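Local atomic coordinates of hypothetical oxidoreductase YDHF (Escherichia coli, PDB entry 1OG6), a protein that binds NADPH in an alpha/beta barrel of the aldo-keto reductase family and may function as an oxidoreductase. Residues Trp22-Trp27 with Glu61-Glu66; Glu66-Ala71 with Glu76-Val81. All blocks are in the same frame, centred on the assembly; numbering follows the deposited sequence.

Contact 1: Trp22-Trp27 with Glu61-Glu66. With NAP (NADP nicotinamide-adenine-dinucleotide phosphate), chain F.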
loop_
_atom_site.group_PDB
_atom_site.type_symbol
_atom_site.label_atom_id
_atom_site.label_comp_id
_atom_site.label_asym_id
_atom_site.label_seq_id
_atom_site.Cartn_x
_atom_site.Cartn_y
_atom_site.Cartn_z
ATOM N N TRP C 22 -18.645 5.616 25.187
ATOM C CA TRP C 22 -18.392 6.897 24.533
ATOM C C TRP C 22 -19.553 7.857 24.779
ATOM O O TRP C 22 -19.348 9.035 25.067
ATOM C CB TRP C 22 -18.174 6.693 23.027
ATOM C CG TRP C 22 -17.965 7.968 22.243
ATOM C CD1 TRP C 22 -17.350 9.113 22.678
ATOM C CD2 TRP C 22 -18.330 8.209 20.872
ATOM N NE1 TRP C 22 -17.311 10.047 21.665
ATOM C CE2 TRP C 22 -17.904 9.519 20.548
ATOM C CE3 TRP C 22 -18.975 7.445 19.885
ATOM C CZ2 TRP C 22 -18.100 10.079 19.277
ATOM C CZ3 TRP C 22 -19.170 8.006 18.617
ATOM C CH2 TRP C 22 -18.732 9.309 18.330
ATOM N N ARG C 23 -20.775 7.351 24.678
ATOM C CA ARG C 23 -21.937 8.193 24.898
ATOM C C ARG C 23 -22.344 8.204 26.358
ATOM O O ARG C 23 -23.382 8.755 26.709
ATOM C CB ARG C 23 -23.117 7.719 24.050
ATOM C CG ARG C 23 -22.897 7.835 22.557
ATOM C CD ARG C 23 -22.282 6.573 21.974
ATOM N NE ARG C 23 -22.005 6.711 20.545
ATOM C CZ ARG C 23 -22.887 7.133 19.639
ATOM N NH1 ARG C 23 -22.539 7.223 18.362
ATOM N NH2 ARG C 23 -24.117 7.474 20.007
ATOM N N LEU C 24 -21.515 7.608 27.209
ATOM C CA LEU C 24 -21.805 7.528 28.640
ATOM C C LEU C 24 -22.447 8.783 29.202
ATOM O O LEU C 24 -23.433 8.709 29.930
ATOM C CB LEU C 24 -20.535 7.213 29.433
ATOM C CG LEU C 24 -20.706 7.179 30.953
ATOM C CD1 LEU C 24 -21.838 6.245 31.338
ATOM C CD2 LEU C 24 -19.397 6.744 31.594
ATOM N N MET C 25 -21.892 9.938 28.865
ATOM C CA MET C 25 -22.438 11.189 29.363
ATOM C C MET C 25 -23.896 11.361 28.959
ATOM O O MET C 25 -24.709 11.853 29.743
ATOM C CB MET C 25 -21.609 12.370 28.853
ATOM C CG MET C 25 -20.224 12.466 29.483
ATOM S SD MET C 25 -20.258 12.508 31.298
ATOM C CE MET C 25 -19.461 11.001 31.665
ATOM N N ASP C 26 -24.217 10.932 27.741
ATOM C CA ASP C 26 -25.567 11.038 27.193
ATOM C C ASP C 26 -26.592 10.112 27.829
ATOM O O ASP C 26 -27.783 10.409 27.821
ATOM C CB ASP C 26 -25.529 10.785 25.687
ATOM C CG ASP C 26 -24.703 11.815 24.952
ATOM O OD1 ASP C 26 -24.242 11.520 23.832
ATOM O OD2 ASP C 26 -24.519 12.924 25.490
ATOM N N TRP C 27 -26.137 8.993 28.378
ATOM C CA TRP C 27 -27.060 8.057 28.995
ATOM C C TRP C 27 -27.575 8.612 30.314
ATOM O O TRP C 27 -28.561 8.115 30.859
ATOM C CB TRP C 27 -26.388 6.701 29.229
ATOM C CG TRP C 27 -25.697 6.141 28.021
ATOM C CD1 TRP C 27 -25.916 6.481 26.711
ATOM C CD2 TRP C 27 -24.665 5.149 28.009
ATOM N NE1 TRP C 27 -25.079 5.766 25.890
ATOM C CE2 TRP C 27 -24.299 4.940 26.659
ATOM C CE3 TRP C 27 -24.011 4.414 29.009
ATOM C CZ2 TRP C 27 -23.306 4.027 26.284
ATOM C CZ3 TRP C 27 -23.026 3.508 28.638
ATOM C CH2 TRP C 27 -22.682 3.323 27.284
ATOM N N GLU C 61 -14.381 8.943 31.502
ATOM C CA GLU C 61 -13.526 8.080 32.324
ATOM C C GLU C 61 -13.828 8.327 33.795
ATOM O O GLU C 61 -14.134 7.403 34.553
ATOM C CB GLU C 61 -12.053 8.388 32.097
ATOM C CG GLU C 61 -11.535 8.127 30.721
ATOM C CD GLU C 61 -10.031 8.155 30.712
ATOM O OE1 GLU C 61 -9.462 9.119 31.268
ATOM O OE2 GLU C 61 -9.419 7.218 30.160
ATOM N N ALA C 62 -13.718 9.597 34.178
ATOM C CA ALA C 62 -13.970 10.047 35.536
ATOM C C ALA C 62 -15.345 9.583 36.026
ATOM O O ALA C 62 -15.476 9.038 37.123
ATOM C CB ALA C 62 -13.875 11.561 35.585
ATOM N N ALA C 63 -16.365 9.802 35.207
ATOM C CA ALA C 63 -17.717 9.409 35.559
ATOM C C ALA C 63 -17.790 7.926 35.881
ATOM O O ALA C 63 -18.483 7.530 36.817
ATOM C CB ALA C 63 -18.655 9.735 34.421
ATOM N N PHE C 64 -17.076 7.118 35.096
ATOM C CA PHE C 64 -17.036 5.656 35.247
ATOM C C PHE C 64 -16.245 5.225 36.489
ATOM O O PHE C 64 -16.538 4.196 37.103
ATOM C CB PHE C 64 -16.401 5.040 33.997
ATOM C CG PHE C 64 -16.399 3.529 33.974
ATOM C CD1 PHE C 64 -17.555 2.818 33.673
ATOM C CD2 PHE C 64 -15.215 2.819 34.164
ATOM C CE1 PHE C 64 -17.527 1.425 33.551
ATOM C CE2 PHE C 64 -15.180 1.429 34.045
ATOM C CZ PHE C 64 -16.337 0.733 33.736
ATOM N N GLY C 65 -15.240 6.017 36.846
ATOM C CA GLY C 65 -14.430 5.713 38.009
ATOM C C GLY C 65 -15.195 5.877 39.306
ATOM O O GLY C 65 -14.780 5.371 40.340
ATOM N N GLU C 66 -16.314 6.590 39.254
ATOM C CA GLU C 66 -17.134 6.802 40.440
ATOM C C GLU C 66 -17.931 5.539 40.720
ATOM O O GLU C 66 -18.299 5.260 41.861
ATOM C CB GLU C 66 -18.097 7.969 40.223
ATOM C CG GLU C 66 -17.421 9.295 39.869
ATOM C CD GLU C 66 -16.499 9.815 40.969
ATOM O OE1 GLU C 66 -16.979 10.017 42.109
ATOM O OE2 GLU C 66 -15.295 10.030 40.685
HETATM P PA NAP F . -22.610 1.964 17.180
HETATM O O1A NAP F . -22.822 2.220 15.809
HETATM O O2A NAP F . -22.467 0.598 17.817
HETATM O O5B NAP F . -23.756 2.681 18.045
HETATM C C5B NAP F . -25.120 2.515 17.603
HETATM C C4B NAP F . -25.855 3.796 18.127
HETATM O O4B NAP F . -27.233 3.599 17.622
HETATM C C3B NAP F . -26.031 3.875 19.665
HETATM O O3B NAP F . -25.787 5.235 20.005
HETATM C C2B NAP F . -27.463 3.484 19.976
HETATM O O2B NAP F . -28.099 4.345 20.918
HETATM C C1B NAP F . -28.218 3.541 18.615
HETATM N N9A NAP F . -29.042 2.354 18.447
HETATM C C8A NAP F . -28.794 1.019 18.708
HETATM N N7A NAP F . -29.799 0.212 18.424
HETATM C C5A NAP F . -30.770 1.081 17.942
HETATM C C6A NAP F . -32.070 0.814 17.478
HETATM N N6A NAP F . -32.674 -0.387 17.398
HETATM N N1A NAP F . -32.834 1.915 17.047
HETATM N N3A NAP F . -31.032 3.510 17.537
HETATM C C4A NAP F . -30.300 2.409 17.957
HETATM O O3 NAP F . -21.293 2.732 17.626
HETATM P PN NAP F . -21.062 4.146 18.281
HETATM O O1N NAP F . -20.491 5.273 17.535
HETATM O O2N NAP F . -21.032 4.049 19.773
HETATM O O5D NAP F . -19.494 3.732 18.253
HETATM C C5D NAP F . -18.984 2.394 18.633
HETATM C C4D NAP F . -18.027 2.468 19.813
HETATM O O4D NAP F . -16.635 2.564 19.412
HETATM C C3D NAP F . -18.254 3.603 20.875
HETATM O O3D NAP F . -19.023 3.143 21.993
HETATM O O2D NAP F . -16.405 3.659 22.546
HETATM C C1D NAP F . -15.933 3.575 20.202
HETATM N N1N NAP F . -15.357 4.610 19.265
HETATM C C2N NAP F . -13.992 4.577 18.877
HETATM C C3N NAP F . -13.505 5.576 18.032
HETATM C C7N NAP F . -12.028 5.536 17.616
HETATM O O7N NAP F . -11.654 6.421 16.890
HETATM N N7N NAP F . -11.227 4.591 18.029
HETATM C C4N NAP F . -14.371 6.656 17.543
HETATM C C5N NAP F . -15.736 6.654 17.951
HETATM C C6N NAP F . -16.254 5.642 18.813
HETATM P P2B NAP F . -29.138 3.838 22.051
HETATM O O1X NAP F . -28.849 2.977 23.276
HETATM O O2X NAP F . -30.330 4.767 22.035
HETATM O O3X NAP F . -28.299 4.808 22.853
#

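Contact 2: Glu66-Ala71 with Glu76-Val81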
loop_
_atom_site.group_PDB
_atom_site.type_symbol
_atom_site.label_atom_id
_atom_site.label_comp_id
_atom_site.label_asym_id
_atom_site.label_seq_id
_atom_site.Cartn_x
_atom_site.Cartn_y
_atom_site.Cartn_z
ATOM N N GLU C 66 -16.314 6.590 39.254
ATOM C CA GLU C 66 -17.134 6.802 40.440
ATOM C C GLU C 66 -17.931 5.539 40.720
ATOM O O GLU C 66 -18.299 5.260 41.861
ATOM C CB GLU C 66 -18.097 7.969 40.223
ATOM C CG GLU C 66 -17.421 9.295 39.869
ATOM C CD GLU C 66 -16.499 9.815 40.969
ATOM O OE1 GLU C 66 -16.979 10.017 42.109
ATOM O OE2 GLU C 66 -15.295 10.030 40.685
ATOM N N ALA C 67 -18.190 4.784 39.654
ATOM C CA ALA C 67 -18.935 3.534 39.727
ATOM C C ALA C 67 -18.071 2.447 40.353
ATOM O O ALA C 67 -18.530 1.701 41.220
ATOM C CB ALA C 67 -19.370 3.113 38.340
ATOM N N LEU C 68 -16.821 2.355 39.909
ATOM C CA LEU C 68 -15.899 1.358 40.446
ATOM C C LEU C 68 -15.567 1.621 41.906
ATOM O O LEU C 68 -15.255 0.694 42.651
ATOM C CB LEU C 68 -14.600 1.339 39.649
ATOM C CG LEU C 68 -14.707 0.892 38.202
ATOM C CD1 LEU C 68 -13.305 0.817 37.614
ATOM C CD2 LEU C 68 -15.406 -0.454 38.135
ATOM N N LYS C 69 -15.620 2.890 42.304
ATOM C CA LYS C 69 -15.321 3.273 43.676
ATOM C C LYS C 69 -16.406 2.820 44.645
ATOM O O LYS C 69 -16.096 2.344 45.736
ATOM C CB LYS C 69 -15.110 4.790 43.781
ATOM C CG LYS C 69 -13.845 5.267 43.073
ATOM C CD LYS C 69 -13.317 6.612 43.594
ATOM C CE LYS C 69 -14.241 7.791 43.274
ATOM N NZ LYS C 69 -13.664 9.123 43.678
ATOM N N LEU C 70 -17.670 2.946 44.249
ATOM C CA LEU C 70 -18.752 2.535 45.129
ATOM C C LEU C 70 -19.165 1.091 44.869
ATOM O O LEU C 70 -20.109 0.575 45.462
ATOM C CB LEU C 70 -19.943 3.494 45.002
ATOM C CG LEU C 70 -20.999 3.431 43.902
ATOM C CD1 LEU C 70 -22.026 2.349 44.216
ATOM C CD2 LEU C 70 -21.705 4.775 43.827
ATOM N N ALA C 71 -18.430 0.439 43.980
ATOM C CA ALA C 71 -18.674 -0.955 43.636
ATOM C C ALA C 71 -17.314 -1.490 43.208
ATOM O O ALA C 71 -17.124 -1.918 42.074
ATOM C CB ALA C 71 -19.667 -1.044 42.496
ATOM N N GLU C 76 -11.798 -6.360 39.018
ATOM C CA GLU C 76 -11.222 -7.654 38.645
ATOM C C GLU C 76 -12.031 -8.397 37.586
ATOM O O GLU C 76 -11.506 -9.247 36.869
ATOM C CB GLU C 76 -11.077 -8.576 39.861
ATOM C CG GLU C 76 -10.917 -7.893 41.201
ATOM C CD GLU C 76 -12.248 -7.672 41.894
ATOM O OE1 GLU C 76 -13.009 -8.655 42.048
ATOM O OE2 GLU C 76 -12.527 -6.518 42.290
ATOM N N ARG C 77 -13.311 -8.073 37.488
ATOM C CA ARG C 77 -14.191 -8.739 36.541
ATOM C C ARG C 77 -14.203 -8.179 35.129
ATOM O O ARG C 77 -14.981 -8.635 34.295
ATOM C CB ARG C 77 -15.618 -8.720 37.076
ATOM C CG ARG C 77 -15.779 -9.385 38.417
ATOM C CD ARG C 77 -17.242 -9.419 38.777
ATOM N NE ARG C 77 -18.013 -10.139 37.770
ATOM C CZ ARG C 77 -19.336 -10.095 37.673
ATOM N NH1 ARG C 77 -20.042 -9.358 38.522
ATOM N NH2 ARG C 77 -19.955 -10.791 36.728
ATOM N N MET C 78 -13.347 -7.207 34.844
ATOM C CA MET C 78 -13.336 -6.602 33.518
ATOM C C MET C 78 -11.955 -6.219 33.021
ATOM O O MET C 78 -10.970 -6.254 33.760
ATOM C CB MET C 78 -14.216 -5.356 33.529
ATOM C CG MET C 78 -13.802 -4.360 34.593
ATOM S SD MET C 78 -15.009 -3.064 34.888
ATOM C CE MET C 78 -13.980 -1.637 34.676
ATOM N N GLU C 79 -11.902 -5.866 31.746
ATOM C CA GLU C 79 -10.670 -5.429 31.122
ATOM C C GLU C 79 -10.963 -4.000 30.706
ATOM O O GLU C 79 -11.986 -3.733 30.082
ATOM C CB GLU C 79 -10.340 -6.266 29.883
ATOM C CG GLU C 79 -10.147 -7.743 30.144
ATOM C CD GLU C 79 -11.441 -8.526 30.080
ATOM O OE1 GLU C 79 -11.408 -9.757 30.274
ATOM O OE2 GLU C 79 -12.493 -7.912 29.827
ATOM N N ILE C 80 -10.085 -3.074 31.065
ATOM C CA ILE C 80 -10.292 -1.687 30.703
ATOM C C ILE C 80 -9.386 -1.321 29.537
ATOM O O ILE C 80 -8.185 -1.598 29.542
ATOM C CB ILE C 80 -10.051 -0.760 31.916
ATOM C CG1 ILE C 80 -11.089 -1.069 32.993
ATOM C CG2 ILE C 80 -10.175 0.685 31.517
ATOM C CD1 ILE C 80 -11.064 -0.141 34.172
ATOM N N VAL C 81 -9.994 -0.733 28.515
ATOM C CA VAL C 81 -9.286 -0.309 27.318
ATOM C C VAL C 81 -9.453 1.198 27.223
ATOM O O VAL C 81 -10.547 1.722 27.421
ATOM C CB VAL C 81 -9.896 -0.950 26.047
ATOM C CG1 VAL C 81 -9.221 -0.400 24.816
ATOM C CG2 VAL C 81 -9.751 -2.446 26.091
#

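Contact 1: Trp22-Trp27 with Glu61-Glu66
Beside the cofactor site of this aldo-keto reductase barrel, the loop and short helical turn after strand 13-20 lean on helix 60-69, L24 resting against A63 and F64. L24 carries the apolar contact: its CD2 lies 4.2 Å from A63 CB and at the same distance from F64 CB. Its CB already points toward the helix, and with CG anti to the backbone N (chi1 177°) the branched end carries CD2 to both residues. No hydrogen bond joins the two segments.

The preceding residues face NADP instead. NAP C6N of the nicotinamide ring lies 3.4 Å above one face of the W22 indole, near its rim, and Y55, probably the catalytic proton donor, meets the same indole. R23 NH1 donates to NAP O1N of the nicotinamide-side phosphate (2.9 Å, 140° at the hydrogen), while R23 NH2 comes within 2.8 Å of NAP O3B of the adenosine ribose. Shortening R23 to an alanine is likely to leave that phosphate without this positive partner and O3B without the nearby guanidinium. The cofactor lies at the C-terminal ends of the barrel strands, as in other aldo-keto reductases, and the loop after strand 13-20 forms part of its pocket.

Contact 2: Glu66-Ala71 with Glu76-Val81
A buried apolar contact between helix 60-69 and the start of strand 79-87 with the residue leading into it, this is the return from helix to strand in the alpha/beta barrel of the aldo-keto reductases. It belongs to a right-handed beta-alpha-beta crossover: strand 48-50 pairs in parallel with strand 79-87, and helix 60-69 lies in the connection between them. Four residues separate the two segments, so the chain leaves the helix, turns, and comes back along the barrel-facing side of the helix.

The backbones stay well apart, with L68 CA and E76 CA, the nearest pair, 10.3 Å from each other, and side chains bridge the interval. L68 and M78 reach toward each other tip to tip. Both methyls of the leucine take part, L68 CD1 and L68 CD2 each lying 3.9 Å from M78 CE, so that the thioether methyl sits across the fork of the isobutyl group. The sulfur is a little farther off, M78 SD being 4.2 Å from L68 CD2. M78 has CG between the backbone N and the carbonyl carbon (chi1 56°), and a bend at chi3 then presents CE to the leucine.

I80, two residues along, also points at the helix. Around the pair, V49 of the neighbouring strand touches both M78 and I80, L74 covers L68, and L117 packs on I80. The contact is completed by I80, whose CD1 methyl lies 4.2 Å from L68 CD1.

How the contacts relate
Contacts 1 and 2 use successive parts of helix 60-69 and share E66. Contact 2 is the more deeply buried: all three of its touching residues are enclosed, and it joins the helix to the start of a barrel strand and the residue leading into it. Contact 1 is partly buried, with A63 toward its edge, and joins the same helix to the segment that runs to the cofactor. Both interfaces are apolar, but contact 1 also has a polar side, where R23 meets the dinucleotide, whereas I80 of contact 2 has its side chain about 11 Å from the bound NADP. Their centres lie 12 Å apart, and the F64 ring touches M78, so the two apolar contacts adjoin.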